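Long-range contacts in 6'''-hydroxyparomomycin C oxidase (Microbacterium trichothecenolyticum, PDB 7DVE), which oxidises the C3 hydroxyl of the sugar in C-glycosides such as isoorientin and mangiferin, using FAD and producing hydrogen peroxide from oxygen: residues A[134-139]-A[334-339]; A[142-147]-A[449-454]; A[339-344]-A[409-414]. One frame throughout, in Å; residues are numbered along the deposited sequence.

Contact 1 (A[134-139]-A[334-339]); sequences RPNDSE and PFTDDM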
loop_
_atom_site.group_PDB
_atom_site.type_symbol
_atom_site.label_atom_id
_atom_site.label_comp_id
_atom_site.label_asym_id
_atom_site.label_seq_id
_atom_site.Cartn_x
_atom_site.Cartn_y
_atom_site.Cartn_z
ATOM N N ARG A 134 -9.456 -7.740 -5.044
ATOM C CA ARG A 134 -10.545 -7.417 -4.140
ATOM C C ARG A 134 -10.513 -8.373 -2.954
ATOM O O ARG A 134 -10.109 -9.529 -3.105
ATOM C CB ARG A 134 -11.887 -7.532 -4.859
ATOM C CG ARG A 134 -12.161 -6.392 -5.836
ATOM C CD ARG A 134 -13.521 -6.535 -6.485
ATOM N NE ARG A 134 -13.777 -5.453 -7.429
ATOM C CZ ARG A 134 -14.932 -4.813 -7.528
ATOM N NH1 ARG A 134 -15.967 -5.128 -6.760
ATOM N NH2 ARG A 134 -15.054 -3.822 -8.413
ATOM N N PRO A 135 -10.898 -7.919 -1.764
ATOM C CA PRO A 135 -11.012 -8.844 -0.635
ATOM C C PRO A 135 -12.143 -9.834 -0.873
ATOM O O PRO A 135 -13.144 -9.521 -1.524
ATOM C CB PRO A 135 -11.318 -7.924 0.550
ATOM C CG PRO A 135 -11.977 -6.719 -0.072
ATOM C CD PRO A 135 -11.312 -6.550 -1.408
ATOM N N ASN A 136 -11.972 -11.040 -0.334
ATOM C CA ASN A 136 -12.953 -12.112 -0.451
ATOM C C ASN A 136 -13.315 -12.651 0.935
ATOM O O ASN A 136 -12.523 -12.570 1.876
ATOM C CB ASN A 136 -12.403 -13.227 -1.349
ATOM C CG ASN A 136 -13.473 -14.220 -1.781
ATOM O OD1 ASN A 136 -14.679 -13.920 -1.766
ATOM N ND2 ASN A 136 -13.035 -15.403 -2.209
ATOM N N ASP A 137 -14.519 -13.191 1.059
ATOM C CA ASP A 137 -14.974 -13.921 2.268
ATOM C C ASP A 137 -14.680 -13.076 3.517
ATOM O O ASP A 137 -15.006 -11.881 3.535
ATOM C CB ASP A 137 -14.344 -15.318 2.247
ATOM C CG ASP A 137 -15.016 -16.262 1.236
ATOM O OD1 ASP A 137 -15.954 -15.832 0.514
ATOM O OD2 ASP A 137 -14.607 -17.447 1.172
ATOM N N SER A 138 -14.049 -13.630 4.560
ATOM C CA SER A 138 -13.864 -12.932 5.836
ATOM C C SER A 138 -12.935 -11.720 5.753
ATOM O O SER A 138 -12.975 -10.889 6.662
ATOM C CB SER A 138 -13.345 -13.905 6.916
ATOM O OG SER A 138 -12.012 -14.346 6.609
ATOM N N GLU A 139 -12.129 -11.565 4.702
ATOM C CA GLU A 139 -11.406 -10.299 4.571
ATOM C C GLU A 139 -12.311 -9.095 4.336
ATOM O O GLU A 139 -11.819 -7.963 4.421
ATOM C CB GLU A 139 -10.400 -10.308 3.414
ATOM C CG GLU A 139 -9.767 -11.627 3.068
ATOM C CD GLU A 139 -8.907 -11.505 1.818
ATOM O OE1 GLU A 139 -9.470 -11.533 0.702
ATOM O OE2 GLU A 139 -7.680 -11.351 1.938
ATOM N N PRO A 334 -6.941 -16.713 -5.577
ATOM C CA PRO A 334 -7.683 -15.944 -4.571
ATOM C C PRO A 334 -7.799 -16.632 -3.220
ATOM O O PRO A 334 -7.881 -17.856 -3.112
ATOM C CB PRO A 334 -9.065 -15.767 -5.209
ATOM C CG PRO A 334 -8.788 -15.858 -6.692
ATOM C CD PRO A 334 -7.693 -16.876 -6.834
ATOM N N PHE A 335 -7.777 -15.786 -2.188
ATOM C CA PHE A 335 -8.162 -16.144 -0.828
ATOM C C PHE A 335 -9.593 -16.688 -0.764
ATOM O O PHE A 335 -10.512 -16.132 -1.372
ATOM C CB PHE A 335 -8.034 -14.888 0.046
ATOM C CG PHE A 335 -8.469 -15.073 1.479
ATOM C CD1 PHE A 335 -9.829 -15.029 1.834
ATOM C CD2 PHE A 335 -7.519 -15.265 2.485
ATOM C CE1 PHE A 335 -10.219 -15.193 3.157
ATOM C CE2 PHE A 335 -7.910 -15.417 3.811
ATOM C CZ PHE A 335 -9.262 -15.388 4.150
ATOM N N THR A 336 -9.781 -17.769 0.003
ATOM C CA THR A 336 -11.095 -18.224 0.462
ATOM C C THR A 336 -11.005 -18.618 1.933
ATOM O O THR A 336 -9.942 -19.020 2.416
ATOM C CB THR A 336 -11.635 -19.423 -0.339
ATOM O OG1 THR A 336 -10.768 -20.553 -0.174
ATOM C CG2 THR A 336 -11.776 -19.083 -1.828
ATOM N N ASP A 337 -12.130 -18.496 2.645
ATOM C CA ASP A 337 -12.160 -18.865 4.060
ATOM C C ASP A 337 -11.584 -20.261 4.284
ATOM O O ASP A 337 -10.873 -20.501 5.269
ATOM C CB ASP A 337 -13.595 -18.806 4.596
ATOM C CG ASP A 337 -14.014 -17.407 4.999
ATOM O OD1 ASP A 337 -13.171 -16.504 4.904
ATOM O OD2 ASP A 337 -15.174 -17.198 5.402
ATOM N N ASP A 338 -11.880 -21.189 3.368
ATOM C CA ASP A 338 -11.401 -22.564 3.443
ATOM C C ASP A 338 -9.909 -22.687 3.106
ATOM O O ASP A 338 -9.253 -23.626 3.576
ATOM C CB ASP A 338 -12.217 -23.420 2.481
ATOM C CG ASP A 338 -13.690 -22.962 2.373
ATOM O OD1 ASP A 338 -14.460 -23.086 3.363
ATOM O OD2 ASP A 338 -14.051 -22.394 1.298
ATOM N N MET A 339 -9.366 -21.780 2.280
ATOM C CA MET A 339 -7.962 -21.808 1.848
ATOM C C MET A 339 -7.361 -20.420 2.049
ATOM O O MET A 339 -7.144 -19.682 1.081
ATOM C CB MET A 339 -7.838 -22.223 0.379
ATOM C CG MET A 339 -7.941 -23.701 0.060
ATOM S SD MET A 339 -6.826 -24.680 1.052
ATOM C CE MET A 339 -5.298 -24.388 0.135
#

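Contact 2 (A[142-147]-A[449-454]); sequences GFLDET and VRMGLA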
loop_
_atom_site.group_PDB
_atom_site.type_symbol
_atom_site.label_atom_id
_atom_site.label_comp_id
_atom_site.label_asym_id
_atom_site.label_seq_id
_atom_site.Cartn_x
_atom_site.Cartn_y
_atom_site.Cartn_z
ATOM N N GLY A 142 -17.795 -6.322 6.657
ATOM C CA GLY A 142 -19.161 -6.789 6.518
ATOM C C GLY A 142 -20.191 -5.678 6.561
ATOM O O GLY A 142 -21.169 -5.703 5.805
ATOM N N PHE A 143 -20.015 -4.702 7.456
ATOM C CA PHE A 143 -21.014 -3.640 7.513
ATOM C C PHE A 143 -20.990 -2.775 6.263
ATOM O O PHE A 143 -21.984 -2.105 5.972
ATOM C CB PHE A 143 -20.863 -2.777 8.772
ATOM C CG PHE A 143 -19.478 -2.234 9.018
ATOM C CD1 PHE A 143 -19.048 -1.065 8.400
ATOM C CD2 PHE A 143 -18.627 -2.865 9.917
ATOM C CE1 PHE A 143 -17.782 -0.545 8.655
ATOM C CE2 PHE A 143 -17.352 -2.349 10.179
ATOM C CZ PHE A 143 -16.929 -1.192 9.548
ATOM N N LEU A 144 -19.891 -2.785 5.515
ATOM C CA LEU A 144 -19.872 -2.148 4.211
ATOM C C LEU A 144 -20.396 -3.065 3.121
ATOM O O LEU A 144 -21.008 -2.579 2.172
ATOM C CB LEU A 144 -18.453 -1.680 3.864
ATOM C CG LEU A 144 -17.953 -0.528 4.738
ATOM C CD1 LEU A 144 -16.622 -0.030 4.232
ATOM C CD2 LEU A 144 -18.991 0.610 4.804
ATOM N N ASP A 145 -20.176 -4.382 3.251
ATOM C CA ASP A 145 -20.617 -5.341 2.242
ATOM C C ASP A 145 -22.132 -5.523 2.237
ATOM O O ASP A 145 -22.719 -5.783 1.180
ATOM C CB ASP A 145 -19.938 -6.693 2.466
ATOM C CG ASP A 145 -19.718 -7.460 1.162
ATOM O OD1 ASP A 145 -19.872 -6.855 0.086
ATOM O OD2 ASP A 145 -19.405 -8.667 1.201
ATOM N N GLU A 146 -22.779 -5.402 3.398
ATOM C CA GLU A 146 -24.209 -5.680 3.480
ATOM C C GLU A 146 -25.035 -4.658 2.714
ATOM O O GLU A 146 -26.080 -5.005 2.159
ATOM C CB GLU A 146 -24.659 -5.741 4.946
ATOM C CG GLU A 146 -24.438 -4.444 5.736
ATOM C CD GLU A 146 -24.728 -4.579 7.236
ATOM O OE1 GLU A 146 -25.271 -5.627 7.660
ATOM O OE2 GLU A 146 -24.392 -3.636 7.994
ATOM N N THR A 147 -24.600 -3.405 2.680
ATOM C CA THR A 147 -25.339 -2.374 1.966
ATOM C C THR A 147 -25.097 -2.382 0.470
ATOM O O THR A 147 -25.780 -1.640 -0.244
ATOM C CB THR A 147 -24.978 -0.989 2.507
ATOM O OG1 THR A 147 -23.580 -0.734 2.269
ATOM C CG2 THR A 147 -25.322 -0.866 3.993
ATOM N N VAL A 449 -5.367 2.094 12.731
ATOM C CA VAL A 449 -6.359 3.155 12.878
ATOM C C VAL A 449 -7.677 2.667 12.297
ATOM O O VAL A 449 -8.292 3.342 11.468
ATOM C CB VAL A 449 -5.890 4.458 12.204
ATOM C CG1 VAL A 449 -4.783 5.099 13.037
ATOM C CG2 VAL A 449 -5.403 4.190 10.788
ATOM N N ARG A 450 -8.121 1.499 12.750
ATOM C CA ARG A 450 -9.170 0.754 12.065
ATOM C C ARG A 450 -10.536 1.422 12.208
ATOM O O ARG A 450 -10.859 2.042 13.232
ATOM C CB ARG A 450 -9.225 -0.683 12.605
ATOM C CG ARG A 450 -9.162 -0.722 14.079
ATOM C CD ARG A 450 -9.952 -1.845 14.736
ATOM N NE ARG A 450 -9.420 -3.197 14.613
ATOM C CZ ARG A 450 -9.687 -4.164 15.480
ATOM N NH1 ARG A 450 -10.419 -3.936 16.559
ATOM N NH2 ARG A 450 -9.242 -5.395 15.240
ATOM N N MET A 451 -11.349 1.265 11.168
ATOM C CA MET A 451 -12.708 1.767 11.191
ATOM C C MET A 451 -13.616 0.766 11.896
ATOM O O MET A 451 -13.384 -0.447 11.858
ATOM C CB MET A 451 -13.199 2.039 9.763
ATOM C CG MET A 451 -13.560 0.794 8.960
ATOM S SD MET A 451 -14.558 1.173 7.497
ATOM C CE MET A 451 -13.985 2.820 7.072
ATOM N N GLY A 452 -14.647 1.289 12.570
ATOM C CA GLY A 452 -15.632 0.448 13.208
ATOM C C GLY A 452 -17.000 1.092 13.129
ATOM O O GLY A 452 -17.146 2.253 12.719
ATOM N N LEU A 453 -18.014 0.325 13.526
ATOM C CA LEU A 453 -19.370 0.845 13.402
ATOM C C LEU A 453 -19.702 1.840 14.509
ATOM O O LEU A 453 -20.543 2.723 14.309
ATOM C CB LEU A 453 -20.373 -0.307 13.406
ATOM C CG LEU A 453 -21.164 -0.556 12.131
ATOM C CD1 LEU A 453 -22.249 -1.598 12.399
ATOM C CD2 LEU A 453 -21.755 0.749 11.620
ATOM N N ALA A 454 -19.053 1.720 15.670
ATOM C CA ALA A 454 -19.395 2.504 16.849
ATOM C C ALA A 454 -18.132 2.905 17.594
ATOM O O ALA A 454 -17.091 2.258 17.486
ATOM C CB ALA A 454 -20.311 1.723 17.791
#

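Contact 3 (A[339-344]-A[409-414]); sequences MPFHGQ and HATIDR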
loop_
_atom_site.group_PDB
_atom_site.type_symbol
_atom_site.label_atom_id
_atom_site.label_comp_id
_atom_site.label_asym_id
_atom_site.label_seq_id
_atom_site.Cartn_x
_atom_site.Cartn_y
_atom_site.Cartn_z
ATOM N N MET A 339 -9.366 -21.780 2.280
ATOM C CA MET A 339 -7.962 -21.808 1.848
ATOM C C MET A 339 -7.361 -20.420 2.049
ATOM O O MET A 339 -7.144 -19.682 1.081
ATOM C CB MET A 339 -7.838 -22.223 0.379
ATOM C CG MET A 339 -7.941 -23.701 0.060
ATOM S SD MET A 339 -6.826 -24.680 1.052
ATOM C CE MET A 339 -5.298 -24.388 0.135
ATOM N N PRO A 340 -7.065 -20.038 3.298
ATOM C CA PRO A 340 -6.941 -18.608 3.634
ATOM C C PRO A 340 -5.569 -18.002 3.336
ATOM O O PRO A 340 -4.912 -17.428 4.208
ATOM C CB PRO A 340 -7.287 -18.596 5.131
ATOM C CG PRO A 340 -6.862 -19.919 5.630
ATOM C CD PRO A 340 -7.038 -20.897 4.496
ATOM N N PHE A 341 -5.162 -18.053 2.061
ATOM C CA PHE A 341 -3.947 -17.401 1.591
ATOM C C PHE A 341 -4.221 -16.643 0.303
ATOM O O PHE A 341 -4.915 -17.136 -0.592
ATOM C CB PHE A 341 -2.813 -18.418 1.360
ATOM C CG PHE A 341 -2.914 -19.612 2.237
ATOM C CD1 PHE A 341 -2.527 -19.540 3.558
ATOM C CD2 PHE A 341 -3.469 -20.790 1.763
ATOM C CE1 PHE A 341 -2.671 -20.648 4.402
ATOM C CE2 PHE A 341 -3.619 -21.898 2.592
ATOM C CZ PHE A 341 -3.218 -21.830 3.914
ATOM N N HIS A 342 -3.664 -15.446 0.200
ATOM C CA HIS A 342 -3.648 -14.747 -1.078
ATOM C C HIS A 342 -2.392 -15.182 -1.831
ATOM O O HIS A 342 -1.285 -15.094 -1.291
ATOM C CB HIS A 342 -3.669 -13.237 -0.873
ATOM C CG HIS A 342 -3.175 -12.465 -2.049
ATOM N ND1 HIS A 342 -3.973 -12.177 -3.136
ATOM C CD2 HIS A 342 -1.953 -11.943 -2.326
ATOM C CE1 HIS A 342 -3.274 -11.490 -4.019
ATOM N NE2 HIS A 342 -2.046 -11.327 -3.549
ATOM N N GLY A 343 -2.558 -15.672 -3.057
ATOM C CA GLY A 343 -1.449 -16.165 -3.853
ATOM C C GLY A 343 -1.256 -15.322 -5.099
ATOM O O GLY A 343 -2.223 -14.926 -5.752
ATOM N N GLN A 344 -0.008 -15.061 -5.435
ATOM C CA GLN A 344 0.252 -14.458 -6.719
ATOM C C GLN A 344 1.474 -15.127 -7.318
ATOM O O GLN A 344 2.424 -15.465 -6.604
ATOM C CB GLN A 344 0.443 -12.938 -6.624
ATOM C CG GLN A 344 1.461 -12.480 -5.619
ATOM C CD GLN A 344 1.276 -11.017 -5.241
ATOM O OE1 GLN A 344 0.163 -10.562 -4.907
ATOM N NE2 GLN A 344 2.370 -10.271 -5.291
ATOM N N HIS A 409 1.216 -19.681 13.321
ATOM C CA HIS A 409 2.191 -20.684 12.893
ATOM C C HIS A 409 1.526 -21.802 12.101
ATOM O O HIS A 409 2.079 -22.283 11.101
ATOM C CB HIS A 409 2.913 -21.263 14.107
ATOM C CG HIS A 409 4.004 -20.388 14.644
ATOM N ND1 HIS A 409 4.015 -19.927 15.945
ATOM C CD2 HIS A 409 5.139 -19.924 14.071
ATOM C CE1 HIS A 409 5.098 -19.197 16.143
ATOM N NE2 HIS A 409 5.801 -19.186 15.023
ATOM N N ALA A 410 0.351 -22.239 12.558
ATOM C CA ALA A 410 -0.422 -23.243 11.833
ATOM C C ALA A 410 -0.776 -22.770 10.423
ATOM O O ALA A 410 -0.621 -23.517 9.442
ATOM C CB ALA A 410 -1.687 -23.590 12.640
ATOM N N THR A 411 -1.251 -21.527 10.285
ATOM C CA THR A 411 -1.619 -21.070 8.936
ATOM C C THR A 411 -0.390 -20.859 8.054
ATOM O O THR A 411 -0.461 -21.070 6.834
ATOM C CB THR A 411 -2.470 -19.791 8.980
ATOM O OG1 THR A 411 -3.039 -19.574 7.688
ATOM C CG2 THR A 411 -1.638 -18.568 9.297
ATOM N N ILE A 412 0.741 -20.469 8.641
ATOM C CA ILE A 412 1.971 -20.329 7.870
ATOM C C ILE A 412 2.437 -21.688 7.345
ATOM O O ILE A 412 2.857 -21.816 6.188
ATOM C CB ILE A 412 3.041 -19.630 8.739
ATOM C CG1 ILE A 412 2.660 -18.152 8.935
ATOM C CG2 ILE A 412 4.448 -19.797 8.147
ATOM C CD1 ILE A 412 3.577 -17.405 9.865
ATOM N N ASP A 413 2.360 -22.729 8.179
ATOM C CA ASP A 413 2.717 -24.070 7.719
ATOM C C ASP A 413 1.830 -24.516 6.562
ATOM O O ASP A 413 2.314 -25.081 5.564
ATOM C CB ASP A 413 2.635 -25.044 8.893
ATOM C CG ASP A 413 3.796 -24.864 9.880
ATOM O OD1 ASP A 413 4.721 -24.078 9.583
ATOM O OD2 ASP A 413 3.787 -25.493 10.961
ATOM N N ARG A 414 0.524 -24.254 6.674
ATOM C CA ARG A 414 -0.367 -24.493 5.542
ATOM C C ARG A 414 0.121 -23.760 4.296
ATOM O O ARG A 414 0.233 -24.349 3.211
ATOM C CB ARG A 414 -1.802 -24.077 5.903
ATOM C CG ARG A 414 -2.502 -25.014 6.876
ATOM C CD ARG A 414 -3.992 -24.658 7.067
ATOM N NE ARG A 414 -4.795 -24.899 5.872
ATOM C CZ ARG A 414 -6.038 -24.465 5.697
ATOM N NH1 ARG A 414 -6.654 -23.732 6.614
ATOM N NH2 ARG A 414 -6.684 -24.777 4.577
HETATM O O HOH W 1 -4.204 -16.900 6.734
#

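Contact 1 (A[134-139]-A[334-339])
Asp137 and Asp337 lie abreast where two non-regular pieces of backbone meet, their CA atoms 6.0 Å apart, and Asn136 faces Phe335 beside them. Residues 334-339 form most of the connection between antiparallel strands 330-333 and 341-347, with a type I beta turn from Thr336 to Met339; residues 134-139 end in a short 3-10 turn. Polar side chains knit these loops together by binding backbone groups. The Asn136 amide, an uncharged donor, gives ND2 to the carbonyl O of Phe335 at 2.8 Å. In return, the N of Asp337 meets OD2 of Asp137 at 3.1 Å, almost straight at 176°, on the anti lone pair. Asp337 then reaches back: its OD1 accepts both N and OG of Ser138, each at 3.0 Å and from opposite faces of the carboxylate plane, two donors that probably help offset the repulsion expected from the nearby Asp137 carboxylate. Phe335 is the bulky side chain at the centre of the contact. With its CG anti to the backbone N (chi1 177°), the ring reaches under Glu139, whose CG makes a CH-pi contact 3.7 Å from the ring centroid. The Glu139 carboxylate continues over the same ring, their planes only 12° apart. Being buried, this carboxylate needs donors, and the backbone N atoms of Ala486 and Cys487 supply OE2. Its other oxygen, OE1, accepts the N of Asn136 at 2.8 Å.

Contact 2 (A[142-147]-A[449-454])
Phe143 meets Met451 in a Met-aromatic contact, joining the short helix 142-145 to a loop that precedes strand 473-475. The sulfur comes in at the rim of the ring: SD of Met451 is 3.8 Å from CE1 of Phe143 and lies 77° off the ring normal. A different residue covers one face. CG of Leu453 sits 4.3 Å from the centroid of the Phe143 ring in a CH-pi contact, displaced toward the rim. Phe143 reaches both because its CG stands between the backbone N and the carbonyl carbon (chi1 52°). A flat ring suits this place, offering a face to a branched leucine and an edge to a flexible thioether; an alanine here would probably leave Leu453 without the surface it rests on and open a gap beside the Met451 sulfur. Leu144, the next residue along, touches the same sulfur through CD1, at 4.0 Å from SD. Farther out, Leu496 of helix 490-510 packs against both Leu144 and Met451, and the backbone of Met451 is hydrogen-bonded to that of Val480. On the helix side, Asp145 pairs with Arg140 in a salt bridge, and the turn carrying Phe143 is closed by Glu146 N to Gly142 O, 2.9 Å.

Contact 3 (A[339-344]-A[409-414])
Phe341 provides most of the apolar packing against helix 406-424, driving its ring tip into the angle between Thr411 and Arg414. CZ of Phe341 lies 3.3 Å from CB of Arg414, and CE1 comes equally close, 3.3 Å, to the backbone O of Thr411, so the fit is tight. A phenyl ring suits this spot because it is long and slim enough to probe between neighbouring turns. Its chi1 of -29° lies well off a staggered value, consistent with a ring pressed into a narrow place.

Around the charged group the packing is of another sort. The Arg414 chain bends at chi3, laying its guanidinium near the loop; CZ of Phe341 stands over one face, with the two planes 80° apart. CD of Pro340 lies 3.6 Å from NH1 of Arg414, and SD of Met339 approaches NH2. NH2 is probably hydrogen-bonded to the backbone O of Asp338, which gives the charge a polar mate at this surface.

Water supplies the polar link between the two segments. One molecule donates to O of Pro340 at 2.7 Å and is hydrogen-bonded to OG1 of Thr411 at 3.1 Å. Pro340 is the centre of an inverse gamma turn, closed by Phe341 N to Met339 O at 2.7 Å, a bend that a proline ring accommodates well.

Phe341 also touches Leu371 on the neighbouring strand 366-373. Thr411 and Ile412 rest on Cys373 of that strand, which with Phe341 against the helix makes this helix-on-sheet packing on the antiparallel sheet of a GMC oxidoreductase.

How the contacts relate
Along the chain the order is 134-139, 142-147, 334-339, 339-344, 409-414 and 449-454. Contacts 1 and 2 therefore interleave, whereas contact 3 follows contact 1 and falls wholly between the two halves of contact 2. Contacts 1 and 3, with centres about 11 Å apart, share Met339 and touch directly, CE2 of Phe335 packing on CA of Pro340; together they hold the connection between strands 330-333 and 341-347 of the antiparallel sheet. Contact 2, centred about 17 Å from contact 1 and 25 Å from contact 3, joins helix 142-145 to the loop before strand 473-475 of the parallel sheet. The side chain of Glu139 in contact 1 is about 9 Å from that of His444, the probable proton acceptor.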